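Ribonuclease VapC (Klebsiella pneumoniae, PDB 7BY3) probably acts as the toxic component of a toxin-antitoxin system, a PIN-domain ribonuclease that uses magnesium to cut RNA. Local coordinates at residues L88-I93 / T106-D111; Q82-K87 / G114-V119; S5-T10 / L94-L99; I39-V44 / F64-I69. All blocks are in the same frame, centred on the assembly; numbering follows the deposited sequence.

Interaction 1: residues L88-I93 / T106-D111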
loop_
_atom_site.group_PDB
_atom_site.type_symbol
_atom_site.label_atom_id
_atom_site.label_comp_id
_atom_site.label_asym_id
_atom_site.label_seq_id
_atom_site.Cartn_x
_atom_site.Cartn_y
_atom_site.Cartn_z
ATOM N N LEU B 88 -10.664 -1.338 -4.605
ATOM C CA LEU B 88 -9.482 -1.833 -3.875
ATOM C C LEU B 88 -8.951 -0.908 -2.763
ATOM O O LEU B 88 -8.659 -1.385 -1.668
ATOM C CB LEU B 88 -8.328 -2.148 -4.843
ATOM C CG LEU B 88 -7.046 -2.672 -4.171
ATOM C CD1 LEU B 88 -7.315 -3.937 -3.366
ATOM C CD2 LEU B 88 -5.900 -2.905 -5.155
ATOM N N PRO B 89 -8.820 0.407 -3.026
ATOM C CA PRO B 89 -8.364 1.272 -1.932
ATOM C C PRO B 89 -9.385 1.364 -0.807
ATOM O O PRO B 89 -8.996 1.520 0.348
ATOM C CB PRO B 89 -8.175 2.629 -2.613
ATOM C CG PRO B 89 -9.076 2.591 -3.756
ATOM C CD PRO B 89 -9.070 1.183 -4.251
ATOM N N ASP B 90 -10.668 1.274 -1.146
ATOM C CA ASP B 90 -11.725 1.204 -0.144
ATOM C C ASP B 90 -11.534 -0.036 0.721
ATOM O O ASP B 90 -11.654 0.022 1.944
ATOM C CB ASP B 90 -13.109 1.174 -0.805
ATOM C CG ASP B 90 -13.637 2.558 -1.135
ATOM O OD1 ASP B 90 -13.153 3.543 -0.540
ATOM O OD2 ASP B 90 -14.544 2.658 -1.989
ATOM N N ALA B 91 -11.233 -1.154 0.070
ATOM C CA ALA B 91 -11.050 -2.430 0.753
ATOM C C ALA B 91 -9.843 -2.405 1.685
ATOM O O ALA B 91 -9.877 -2.982 2.769
ATOM C CB ALA B 91 -10.907 -3.555 -0.264
ATOM N N ILE B 92 -8.782 -1.732 1.256
ATOM C CA ILE B 92 -7.550 -1.662 2.033
ATOM C C ILE B 92 -7.743 -0.831 3.300
ATOM O O ILE B 92 -7.262 -1.196 4.374
ATOM C CB ILE B 92 -6.393 -1.082 1.192
ATOM C CG1 ILE B 92 -6.053 -2.032 0.041
ATOM C CG2 ILE B 92 -5.162 -0.851 2.050
ATOM C CD1 ILE B 92 -5.094 -1.456 -0.972
ATOM N N ILE B 93 -8.462 0.279 3.174
ATOM C CA ILE B 93 -8.737 1.142 4.315
ATOM C C ILE B 93 -9.675 0.443 5.303
ATOM O O ILE B 93 -9.519 0.571 6.517
ATOM C CB ILE B 93 -9.335 2.491 3.857
ATOM C CG1 ILE B 93 -8.240 3.357 3.233
ATOM C CG2 ILE B 93 -9.963 3.236 5.020
ATOM C CD1 ILE B 93 -8.745 4.623 2.591
ATOM N N THR B 106 -16.211 7.531 7.646
ATOM C CA THR B 106 -16.174 7.947 6.254
ATOM C C THR B 106 -17.490 8.598 5.865
ATOM O O THR B 106 -18.537 8.289 6.431
ATOM C CB THR B 106 -15.893 6.753 5.317
ATOM O OG1 THR B 106 -15.973 7.179 3.952
ATOM C CG2 THR B 106 -16.899 5.638 5.556
ATOM N N ARG B 107 -17.435 9.506 4.899
ATOM C CA ARG B 107 -18.649 10.113 4.375
ATOM C C ARG B 107 -19.284 9.250 3.296
ATOM O O ARG B 107 -20.345 9.591 2.775
ATOM C CB ARG B 107 -18.363 11.500 3.807
ATOM C CG ARG B 107 -18.902 12.636 4.644
ATOM C CD ARG B 107 -18.766 13.958 3.915
ATOM N NE ARG B 107 -17.379 14.404 3.879
ATOM C CZ ARG B 107 -16.575 14.241 2.837
ATOM N NH1 ARG B 107 -15.327 14.669 2.883
ATOM N NH2 ARG B 107 -17.028 13.659 1.746
ATOM N N ASN B 108 -18.654 8.126 2.970
ATOM C CA ASN B 108 -19.118 7.342 1.839
ATOM C C ASN B 108 -20.123 6.293 2.305
ATOM O O ASN B 108 -19.758 5.246 2.837
ATOM C CB ASN B 108 -17.911 6.689 1.151
ATOM C CG ASN B 108 -18.273 5.963 -0.128
ATOM O OD1 ASN B 108 -19.403 6.035 -0.607
ATOM N ND2 ASN B 108 -17.299 5.262 -0.697
ATOM N N THR B 109 -21.398 6.596 2.076
ATOM C CA THR B 109 -22.506 5.708 2.407
ATOM C C THR B 109 -22.786 4.718 1.292
ATOM O O THR B 109 -23.156 3.572 1.536
ATOM C CB THR B 109 -23.785 6.502 2.713
ATOM O OG1 THR B 109 -24.174 7.248 1.554
ATOM C CG2 THR B 109 -23.544 7.459 3.866
ATOM N N LYS B 110 -22.622 5.196 0.062
ATOM C CA LYS B 110 -22.918 4.422 -1.136
ATOM C C LYS B 110 -22.189 3.087 -1.123
ATOM O O LYS B 110 -22.782 2.038 -1.370
ATOM C CB LYS B 110 -22.539 5.226 -2.382
ATOM C CG LYS B 110 -22.960 4.599 -3.695
ATOM C CD LYS B 110 -22.675 5.539 -4.854
ATOM C CE LYS B 110 -22.677 4.801 -6.180
ATOM N NZ LYS B 110 -22.292 3.372 -6.018
ATOM N N ASP B 111 -20.894 3.139 -0.834
ATOM C CA ASP B 111 -20.075 1.938 -0.755
ATOM C C ASP B 111 -20.158 1.203 0.590
ATOM O O ASP B 111 -20.165 -0.025 0.625
ATOM C CB ASP B 111 -18.614 2.285 -1.058
ATOM C CG ASP B 111 -18.414 2.779 -2.482
ATOM O OD1 ASP B 111 -19.158 2.330 -3.381
ATOM O OD2 ASP B 111 -17.509 3.612 -2.703
HETATM O O HOH W 1 -14.376 5.422 0.890
#

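Interaction 2: residues Q82-K87 / G114-V119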
loop_
_atom_site.group_PDB
_atom_site.type_symbol
_atom_site.label_atom_id
_atom_site.label_comp_id
_atom_site.label_asym_id
_atom_site.label_seq_id
_atom_site.Cartn_x
_atom_site.Cartn_y
_atom_site.Cartn_z
ATOM N N GLN B 82 -14.296 -8.646 -2.532
ATOM C CA GLN B 82 -15.325 -9.506 -3.103
ATOM C C GLN B 82 -16.592 -9.563 -2.254
ATOM O O GLN B 82 -17.701 -9.546 -2.791
ATOM C CB GLN B 82 -14.789 -10.919 -3.310
ATOM C CG GLN B 82 -15.765 -11.828 -4.042
ATOM C CD GLN B 82 -16.016 -11.388 -5.472
ATOM O OE1 GLN B 82 -16.878 -10.548 -5.736
ATOM N NE2 GLN B 82 -15.262 -11.957 -6.406
ATOM N N GLU B 83 -16.429 -9.648 -0.937
ATOM C CA GLU B 83 -17.575 -9.749 -0.042
ATOM C C GLU B 83 -18.491 -8.537 -0.190
ATOM O O GLU B 83 -19.703 -8.680 -0.337
ATOM C CB GLU B 83 -17.123 -9.893 1.415
ATOM C CG GLU B 83 -18.209 -10.429 2.345
ATOM C CD GLU B 83 -17.864 -10.284 3.817
ATOM O OE1 GLU B 83 -16.792 -9.725 4.129
ATOM O OE2 GLU B 83 -18.663 -10.740 4.664
ATOM N N TYR B 84 -17.906 -7.345 -0.129
ATOM C CA TYR B 84 -18.674 -6.106 -0.215
ATOM C C TYR B 84 -18.673 -5.397 -1.575
ATOM O O TYR B 84 -19.233 -4.307 -1.697
ATOM C CB TYR B 84 -18.197 -5.152 0.876
ATOM C CG TYR B 84 -18.515 -5.694 2.245
ATOM C CD1 TYR B 84 -19.829 -5.949 2.613
ATOM C CD2 TYR B 84 -17.511 -5.978 3.159
ATOM C CE1 TYR B 84 -20.137 -6.457 3.854
ATOM C CE2 TYR B 84 -17.810 -6.486 4.407
ATOM C CZ TYR B 84 -19.126 -6.723 4.749
ATOM O OH TYR B 84 -19.437 -7.228 5.989
ATOM N N LYS B 85 -18.042 -6.004 -2.579
ATOM C CA LYS B 85 -17.951 -5.412 -3.916
ATOM C C LYS B 85 -17.341 -4.020 -3.844
ATOM O O LYS B 85 -17.909 -3.048 -4.339
ATOM C CB LYS B 85 -19.320 -5.354 -4.589
ATOM C CG LYS B 85 -20.015 -6.693 -4.651
ATOM C CD LYS B 85 -21.018 -6.741 -5.781
ATOM C CE LYS B 85 -21.978 -7.893 -5.580
ATOM N NZ LYS B 85 -22.099 -8.727 -6.802
ATOM N N LEU B 86 -16.166 -3.941 -3.237
ATOM C CA LEU B 86 -15.537 -2.667 -2.933
ATOM C C LEU B 86 -14.433 -2.347 -3.918
ATOM O O LEU B 86 -13.873 -3.235 -4.546
ATOM C CB LEU B 86 -14.967 -2.660 -1.515
ATOM C CG LEU B 86 -15.945 -2.500 -0.359
ATOM C CD1 LEU B 86 -15.236 -2.857 0.925
ATOM C CD2 LEU B 86 -16.459 -1.072 -0.311
ATOM N N LYS B 87 -14.191 -1.060 -4.112
ATOM C CA LYS B 87 -12.999 -0.609 -4.810
ATOM C C LYS B 87 -11.778 -0.975 -3.966
ATOM O O LYS B 87 -11.861 -0.949 -2.743
ATOM C CB LYS B 87 -13.070 0.891 -5.046
ATOM C CG LYS B 87 -14.323 1.330 -5.761
ATOM C CD LYS B 87 -14.268 2.794 -6.210
ATOM C CE LYS B 87 -15.617 3.375 -6.577
ATOM N NZ LYS B 87 -16.586 3.520 -5.434
ATOM N N GLY B 114 -24.196 -0.884 5.526
ATOM C CA GLY B 114 -24.417 -2.297 5.776
ATOM C C GLY B 114 -23.154 -2.998 6.237
ATOM O O GLY B 114 -23.177 -4.175 6.592
ATOM N N ILE B 115 -22.046 -2.264 6.229
ATOM C CA ILE B 115 -20.766 -2.800 6.673
ATOM C C ILE B 115 -20.513 -2.446 8.134
ATOM O O ILE B 115 -20.459 -1.269 8.489
ATOM C CB ILE B 115 -19.604 -2.275 5.810
ATOM C CG1 ILE B 115 -19.817 -2.659 4.343
ATOM C CG2 ILE B 115 -18.276 -2.812 6.321
ATOM C CD1 ILE B 115 -18.731 -2.166 3.411
ATOM N N PRO B 116 -20.361 -3.471 8.987
ATOM C CA PRO B 116 -20.141 -3.281 10.424
ATOM C C PRO B 116 -18.859 -2.514 10.726
ATOM O O PRO B 116 -17.895 -2.600 9.969
ATOM C CB PRO B 116 -20.056 -4.715 10.959
ATOM C CG PRO B 116 -19.672 -5.539 9.779
ATOM C CD PRO B 116 -20.353 -4.896 8.615
ATOM N N GLY B 117 -18.859 -1.767 11.825
ATOM C CA GLY B 117 -17.678 -1.039 12.250
ATOM C C GLY B 117 -17.387 0.203 11.432
ATOM O O GLY B 117 -16.273 0.722 11.461
ATOM N N VAL B 118 -18.389 0.687 10.706
ATOM C CA VAL B 118 -18.242 1.897 9.902
ATOM C C VAL B 118 -19.252 2.964 10.331
ATOM O O VAL B 118 -20.434 2.673 10.497
ATOM C CB VAL B 118 -18.426 1.603 8.399
ATOM C CG1 VAL B 118 -18.183 2.858 7.579
ATOM C CG2 VAL B 118 -17.500 0.481 7.952
ATOM N N VAL B 119 -18.788 4.197 10.506
ATOM C CA VAL B 119 -19.656 5.289 10.942
ATOM C C VAL B 119 -19.740 6.402 9.901
ATOM O O VAL B 119 -18.713 6.885 9.429
ATOM C CB VAL B 119 -19.161 5.885 12.285
ATOM C CG1 VAL B 119 -19.660 7.306 12.469
ATOM C CG2 VAL B 119 -19.617 5.025 13.444
#

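Interaction 3: residues S5-T10 / L94-L99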
loop_
_atom_site.group_PDB
_atom_site.type_symbol
_atom_site.label_atom_id
_atom_site.label_comp_id
_atom_site.label_asym_id
_atom_site.label_seq_id
_atom_site.Cartn_x
_atom_site.Cartn_y
_atom_site.Cartn_z
ATOM N N SER B 5 -11.420 3.376 19.422
ATOM C CA SER B 5 -10.420 4.065 18.618
ATOM C C SER B 5 -10.933 4.288 17.199
ATOM O O SER B 5 -11.844 3.597 16.742
ATOM C CB SER B 5 -9.111 3.281 18.601
ATOM O OG SER B 5 -8.454 3.372 19.852
ATOM N N ALA B 6 -10.338 5.253 16.505
ATOM C CA ALA B 6 -10.872 5.700 15.227
ATOM C C ALA B 6 -9.860 5.660 14.084
ATOM O O ALA B 6 -8.702 6.046 14.244
ATOM C CB ALA B 6 -11.420 7.104 15.377
ATOM N N LEU B 7 -10.319 5.184 12.929
ATOM C CA LEU B 7 -9.577 5.296 11.677
ATOM C C LEU B 7 -10.357 6.196 10.726
ATOM O O LEU B 7 -11.519 5.926 10.422
ATOM C CB LEU B 7 -9.344 3.923 11.041
ATOM C CG LEU B 7 -8.510 3.923 9.757
ATOM C CD1 LEU B 7 -7.050 3.643 10.061
ATOM C CD2 LEU B 7 -9.047 2.926 8.747
ATOM N N PHE B 8 -9.724 7.266 10.258
ATOM C CA PHE B 8 -10.415 8.253 9.436
ATOM C C PHE B 8 -10.103 8.108 7.951
ATOM O O PHE B 8 -8.942 8.049 7.551
ATOM C CB PHE B 8 -10.071 9.665 9.910
ATOM C CG PHE B 8 -10.787 10.067 11.168
ATOM C CD1 PHE B 8 -10.227 9.821 12.409
ATOM C CD2 PHE B 8 -12.027 10.678 11.107
ATOM C CE1 PHE B 8 -10.889 10.183 13.566
ATOM C CE2 PHE B 8 -12.692 11.042 12.260
ATOM C CZ PHE B 8 -12.122 10.795 13.491
ATOM N N ASP B 9 -11.157 8.051 7.144
ATOM C CA ASP B 9 -11.032 7.931 5.696
ATOM C C ASP B 9 -10.563 9.250 5.088
ATOM O O ASP B 9 -10.672 10.307 5.710
ATOM C CB ASP B 9 -12.364 7.496 5.080
ATOM C CG ASP B 9 -12.211 6.945 3.673
ATOM O OD1 ASP B 9 -11.062 6.829 3.198
ATOM O OD2 ASP B 9 -13.241 6.619 3.046
ATOM N N THR B 10 -10.033 9.170 3.872
ATOM C CA THR B 10 -9.410 10.307 3.199
ATOM C C THR B 10 -10.316 11.535 3.082
ATOM O O THR B 10 -9.862 12.663 3.272
ATOM C CB THR B 10 -8.940 9.909 1.782
ATOM O OG1 THR B 10 -8.168 8.704 1.853
ATOM C CG2 THR B 10 -8.095 11.012 1.164
ATOM N N LEU B 94 -10.630 -0.319 4.779
ATOM C CA LEU B 94 -11.533 -1.093 5.624
ATOM C C LEU B 94 -10.800 -2.262 6.281
ATOM O O LEU B 94 -11.059 -2.598 7.435
ATOM C CB LEU B 94 -12.729 -1.600 4.814
ATOM C CG LEU B 94 -13.791 -2.389 5.587
ATOM C CD1 LEU B 94 -14.306 -1.586 6.772
ATOM C CD2 LEU B 94 -14.938 -2.791 4.675
ATOM N N ALA B 95 -9.882 -2.877 5.540
ATOM C CA ALA B 95 -9.076 -3.977 6.065
ATOM C C ALA B 95 -8.170 -3.499 7.191
ATOM O O ALA B 95 -7.966 -4.199 8.182
ATOM C CB ALA B 95 -8.251 -4.606 4.957
ATOM N N THR B 96 -7.628 -2.300 7.021
ATOM C CA THR B 96 -6.766 -1.692 8.022
ATOM C C THR B 96 -7.531 -1.447 9.321
ATOM O O THR B 96 -7.017 -1.695 10.412
ATOM C CB THR B 96 -6.172 -0.366 7.503
ATOM O OG1 THR B 96 -5.329 -0.633 6.376
ATOM C CG2 THR B 96 -5.357 0.321 8.583
ATOM N N ALA B 97 -8.768 -0.978 9.196
ATOM C CA ALA B 97 -9.609 -0.708 10.358
ATOM C C ALA B 97 -9.948 -1.989 11.112
ATOM O O ALA B 97 -9.832 -2.046 12.335
ATOM C CB ALA B 97 -10.881 0.008 9.936
ATOM N N GLN B 98 -10.366 -3.013 10.373
ATOM C CA GLN B 98 -10.744 -4.292 10.964
ATOM C C GLN B 98 -9.605 -4.932 11.747
ATOM O O GLN B 98 -9.783 -5.333 12.896
ATOM C CB GLN B 98 -11.220 -5.266 9.885
ATOM C CG GLN B 98 -12.516 -4.878 9.209
ATOM C CD GLN B 98 -13.117 -6.027 8.431
ATOM O OE1 GLN B 98 -12.457 -7.037 8.189
ATOM N NE2 GLN B 98 -14.373 -5.881 8.035
ATOM N N LEU B 99 -8.441 -5.029 11.112
ATOM C CA LEU B 99 -7.291 -5.691 11.714
ATOM C C LEU B 99 -6.894 -5.041 13.035
ATOM O O LEU B 99 -6.527 -5.725 13.989
ATOM C CB LEU B 99 -6.104 -5.678 10.748
ATOM C CG LEU B 99 -6.184 -6.586 9.517
ATOM C CD1 LEU B 99 -4.793 -7.009 9.081
ATOM C CD2 LEU B 99 -7.058 -7.803 9.777
#

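Interaction 4: residues I39-V44 / F64-I69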
loop_
_atom_site.group_PDB
_atom_site.type_symbol
_atom_site.label_atom_id
_atom_site.label_comp_id
_atom_site.label_asym_id
_atom_site.label_seq_id
_atom_site.Cartn_x
_atom_site.Cartn_y
_atom_site.Cartn_z
ATOM N N ILE B 39 -2.471 4.842 2.546
ATOM C CA ILE B 39 -3.204 5.233 1.346
ATOM C C ILE B 39 -3.776 6.637 1.496
ATOM O O ILE B 39 -3.724 7.443 0.568
ATOM C CB ILE B 39 -4.347 4.245 1.041
ATOM C CG1 ILE B 39 -3.774 2.891 0.621
ATOM C CG2 ILE B 39 -5.269 4.799 -0.038
ATOM C CD1 ILE B 39 -4.738 2.031 -0.149
ATOM N N THR B 40 -4.311 6.922 2.677
ATOM C CA THR B 40 -4.876 8.232 2.966
ATOM C C THR B 40 -3.782 9.295 3.042
ATOM O O THR B 40 -3.951 10.399 2.529
ATOM C CB THR B 40 -5.683 8.215 4.280
ATOM O OG1 THR B 40 -6.846 7.394 4.113
ATOM C CG2 THR B 40 -6.124 9.615 4.662
ATOM N N TRP B 41 -2.657 8.950 3.666
ATOM C CA TRP B 41 -1.522 9.864 3.774
ATOM C C TRP B 41 -1.082 10.354 2.396
ATOM O O TRP B 41 -0.863 11.545 2.197
ATOM C CB TRP B 41 -0.347 9.192 4.494
ATOM C CG TRP B 41 0.772 10.140 4.860
ATOM C CD1 TRP B 41 0.922 10.811 6.037
ATOM C CD2 TRP B 41 1.885 10.510 4.038
ATOM N NE1 TRP B 41 2.060 11.580 6.002
ATOM C CE2 TRP B 41 2.672 11.417 4.788
ATOM C CE3 TRP B 41 2.302 10.173 2.748
ATOM C CZ2 TRP B 41 3.843 11.982 4.286
ATOM C CZ3 TRP B 41 3.466 10.736 2.250
ATOM C CH2 TRP B 41 4.221 11.631 3.019
ATOM N N MET B 42 -0.979 9.431 1.443
ATOM C CA MET B 42 -0.544 9.763 0.089
ATOM C C MET B 42 -1.543 10.651 -0.651
ATOM O O MET B 42 -1.154 11.623 -1.298
ATOM C CB MET B 42 -0.297 8.486 -0.718
ATOM C CG MET B 42 0.899 7.677 -0.249
ATOM S SD MET B 42 1.299 6.316 -1.359
ATOM C CE MET B 42 0.436 4.968 -0.562
ATOM N N GLU B 43 -2.827 10.317 -0.557
ATOM C CA GLU B 43 -3.862 11.071 -1.260
ATOM C C GLU B 43 -4.055 12.467 -0.677
ATOM O O GLU B 43 -4.471 13.384 -1.383
ATOM C CB GLU B 43 -5.194 10.316 -1.245
ATOM C CG GLU B 43 -5.202 9.047 -2.083
ATOM C CD GLU B 43 -6.603 8.623 -2.491
ATOM O OE1 GLU B 43 -7.499 9.492 -2.531
ATOM O OE2 GLU B 43 -6.806 7.424 -2.779
ATOM N N VAL B 44 -3.762 12.630 0.608
ATOM C CA VAL B 44 -3.817 13.949 1.228
ATOM C C VAL B 44 -2.600 14.775 0.808
ATOM O O VAL B 44 -2.713 15.971 0.538
ATOM C CB VAL B 44 -3.888 13.854 2.768
ATOM C CG1 VAL B 44 -3.757 15.230 3.398
ATOM C CG2 VAL B 44 -5.196 13.206 3.195
ATOM N N PHE B 64 -1.264 11.533 13.574
ATOM C CA PHE B 64 -2.094 10.345 13.420
ATOM C C PHE B 64 -1.245 9.089 13.481
ATOM O O PHE B 64 -0.101 9.087 13.026
ATOM C CB PHE B 64 -2.849 10.374 12.089
ATOM C CG PHE B 64 -3.976 11.357 12.043
ATOM C CD1 PHE B 64 -3.739 12.687 11.742
ATOM C CD2 PHE B 64 -5.276 10.948 12.279
ATOM C CE1 PHE B 64 -4.776 13.593 11.691
ATOM C CE2 PHE B 64 -6.317 11.850 12.230
ATOM C CZ PHE B 64 -6.067 13.175 11.935
ATOM N N ASN B 65 -1.789 8.022 14.055
ATOM C CA ASN B 65 -1.195 6.716 13.843
ATOM C C ASN B 65 -1.313 6.421 12.358
ATOM O O ASN B 65 -2.411 6.416 11.805
ATOM C CB ASN B 65 -1.893 5.644 14.682
ATOM C CG ASN B 65 -1.343 4.254 14.429
ATOM O OD1 ASN B 65 -0.236 4.093 13.916
ATOM N ND2 ASN B 65 -2.119 3.238 14.791
ATOM N N ILE B 66 -0.185 6.176 11.706
ATOM C CA ILE B 66 -0.197 5.964 10.268
ATOM C C ILE B 66 0.156 4.519 9.976
ATOM O O ILE B 66 1.284 4.085 10.193
ATOM C CB ILE B 66 0.772 6.912 9.543
ATOM C CG1 ILE B 66 0.405 8.365 9.847
ATOM C CG2 ILE B 66 0.737 6.664 8.044
ATOM C CD1 ILE B 66 1.372 9.377 9.280
ATOM N N ILE B 67 -0.829 3.776 9.486
ATOM C CA ILE B 67 -0.700 2.335 9.349
ATOM C C ILE B 67 -0.325 1.922 7.929
ATOM O O ILE B 67 -1.066 2.168 6.978
ATOM C CB ILE B 67 -2.004 1.633 9.765
ATOM C CG1 ILE B 67 -2.473 2.166 11.122
ATOM C CG2 ILE B 67 -1.809 0.128 9.805
ATOM C CD1 ILE B 67 -3.717 1.500 11.656
ATOM N N ASN B 68 0.840 1.293 7.801
ATOM C CA ASN B 68 1.328 0.814 6.514
ATOM C C ASN B 68 0.517 -0.369 6.002
ATOM O O ASN B 68 -0.150 -1.057 6.775
ATOM C CB ASN B 68 2.803 0.414 6.613
ATOM C CG ASN B 68 3.678 1.524 7.160
ATOM O OD1 ASN B 68 3.451 2.703 6.894
ATOM N ND2 ASN B 68 4.692 1.146 7.930
ATOM N N ILE B 69 0.579 -0.603 4.694
ATOM C CA ILE B 69 -0.053 -1.774 4.106
ATOM C C ILE B 69 0.953 -2.916 4.049
ATOM O O ILE B 69 1.955 -2.847 3.337
ATOM C CB ILE B 69 -0.596 -1.491 2.690
ATOM C CG1 ILE B 69 -1.485 -0.248 2.700
ATOM C CG2 ILE B 69 -1.364 -2.695 2.160
ATOM C CD1 ILE B 69 -1.052 0.811 1.717
#

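Interaction 1: residues L88-I93 / T106-D111
D111 OD2 is gripped by two donors while it faces D90 across the contact, with no bond between them. N108 ND2 gives it a short hydrogen bond of 2.6 Å, meeting the oxygen on its anti side and 33° out of the carboxylate plane, and K87 forms a salt bridge with the same oxygen. D90 comes from helix 88-99, and its OD2 stands 3.2 Å from D111 OD2. Both are acceptors, and the two carboxylates are turned 60° against each other instead of lying flat together.

N108 suits its place because an amide offers a donor and an acceptor at once. With CG anti to the backbone N (chi1 -174°), OD1 swings over the start of helix 109-112 and accepts from D111 N at 3.3 Å, a cap at the N-cap position, while ND2 is left to hold the carboxylate of the same residue. Two residues earlier, T106 OG1 accepts from N108 N at 3.0 Å, an ST turn that holds the backbone leading into the cap. A water completes the link to the helix: it donates to D90 OD1 at 2.7 Å and accepts a weak bond from N108 ND2.

Outside the two segments, D90 OD1 is paired with a basic side chain of another protein's chain. D90 and the nearby D9 are predicted to bind magnesium, as in the acidic pocket of PIN-domain nucleases. N108 and K87 probably offset the charge of D111 beside D90, and the basic side chain of the partner chain is consistent with occupation of that pocket.

Interaction 2: residues Q82-K87 / G114-V119
The ring of Y84 lies against I115, whose CG1 stands over the middle of one face, 3.8 Å from the ring centroid and only 14° off the normal. This is a CH-pi contact, and the isoleucine spreads across the ring from there: I115 CD1 reaches Y84 CG at 3.7 Å, and I115 CG2 lies 4.2 Å from Y84 CE2. An isoleucine fits a flat aromatic face well, since its branching at CB lets three carbons spread over it. At the far end of the tyrosine, the hydroxyl oxygen OH comes within 3.6 Å of P116 CD, in van der Waals contact; P116 comes to the tyrosine ring obliquely. A smaller touch comes from the next layer inward, where L86 CD1 lies 4.3 Å from I115 CD1.

These groups join two turns of the PIN domain's alpha/beta fold, the link from helix 71-83 into helix 88-99 and the loop that leads into the edge strand 118-119 of the parallel sheet. L94 of helix 88-99 packs against L86, I115 and V118, so the apolar patch runs on from the tyrosine, near the surface, into the interior.

The backbone places the pieces. K85 leaves the helix with positive phi (55°), turning the chain so that Y84 and L86 can both face the 114-119 loop. Across the contact G114 also has positive phi, and its backbone angles would press any CB onto the carbonyl oxygen of the residue before, a conformation that suits glycine. Beyond the loop, backbone bonds from G117 and V119 to L104 tie it to the neighbouring strand 103-105.

Interaction 3: residues S5-T10 / L94-L99
L7 sends CG away from its own backbone N, with chi1 at -177°, and a chi2 of 95°, well off the usual staggered values, then spreads its two methyls toward two successive residues of helix 88-99. L7 CD2 meets A97 CB at 3.6 Å and lies 3.9 Å from the backbone A97 N, while L7 CD1 reaches T96 CG2 at 4.0 Å. The forked leucine therefore straddles the neighbouring pair. A97 suits its place because a single methyl lets the strand come near the helix: the CA atoms of L7 and A97 are 6.1 Å apart.

T96 is turned so that its two branches part company. Its methyl CG2 is anti to the backbone N and faces the leucine, whereas OG1 bonds to the carbonyl oxygen of I92 one turn earlier in the same helix. The polar end of the threonine is thus satisfied within the helix, and an apolar branch remains for the buried contact.

Here a helix packs on one face of the parallel sheet in the PIN domain's alpha/beta fold. Strand 6-8 runs parallel to 103-105, with backbone bonds from L7 to E103 and I105, and helix 88-99 lies over this face of the sheet. A6 and F8 point to the other side, where both reach I105 and F8 meets the ring of W30 nearly at a right angle.

Beyond the strand end, D9, predicted to bind magnesium, receives T10 N on OD1 at 2.6 Å from above the carboxylate plane, and its OD2 is bonded to T106 OG1 and to a polar side chain of another protein's chain.

Interaction 4: residues I39-V44 / F64-I69
W41 leaves its helix with CB directed at strand 65-67 and CG anti to the backbone N (chi1 -170°), which carries the indole across to I66. The five-membered ring does the touching: W41 CD1 lies 3.6 Å from I66 CD1, and W41 NE1, next along, is 4.0 Å from the same methyl. The methyl comes to the indole obliquely. The tryptophan also packs on L61 of helix 54-61 and on Q71 of the second subunit, so this large flat side chain touches strand, helix and second subunit at once.

The other half of the contact lies toward the start of the helix. I39 CG1 touches I69 CD1 at 3.6 Å, the two side chains crossing at about a right angle. Beyond CG1, the chain of I39 goes on to I92 of helix 88-99, which I69 touches as well; the three isoleucines make a small buried cluster of branched, wholly apolar groups.

Topologically the pair belongs to a beta-alpha-beta crossover: strand 35-37 leads into helix 38-50 and helix 54-61, and the chain returns as strand 65-67, parallel to and hydrogen-bonded with the first. I66, on the returning strand, and I69, in the loop just after it, both pack on the helix that strand 35-37 leads into, and I67 is backbone-bonded to I36 and L38.

The contact also backs onto the dimer, in keeping with the apolar character of its residues. I69 packs on I69 of the second subunit, and M42 lies against A74 of that same subunit.

In the fold
Interactions 1, 3 and 4 are buried, while interaction 2 reaches the surface through its tyrosine and proline. Helix 88-99 runs through the whole set: its first half supplies interaction 1, its second half interaction 3, I92 meets I39 and I69 of interaction 4, and L94 packs on interaction 2. Chemistry follows place. Interaction 1 is polar, made of carboxylates, an amide and water beside the predicted magnesium site, whereas the other three are apolar across their segments. I93 packing on L7 and D9 joins interactions 1 and 3, as T10 bonded to T40 does interactions 3 and 4. Interactions 2 and 4 do not touch and lie on opposite sides of the chain's centre.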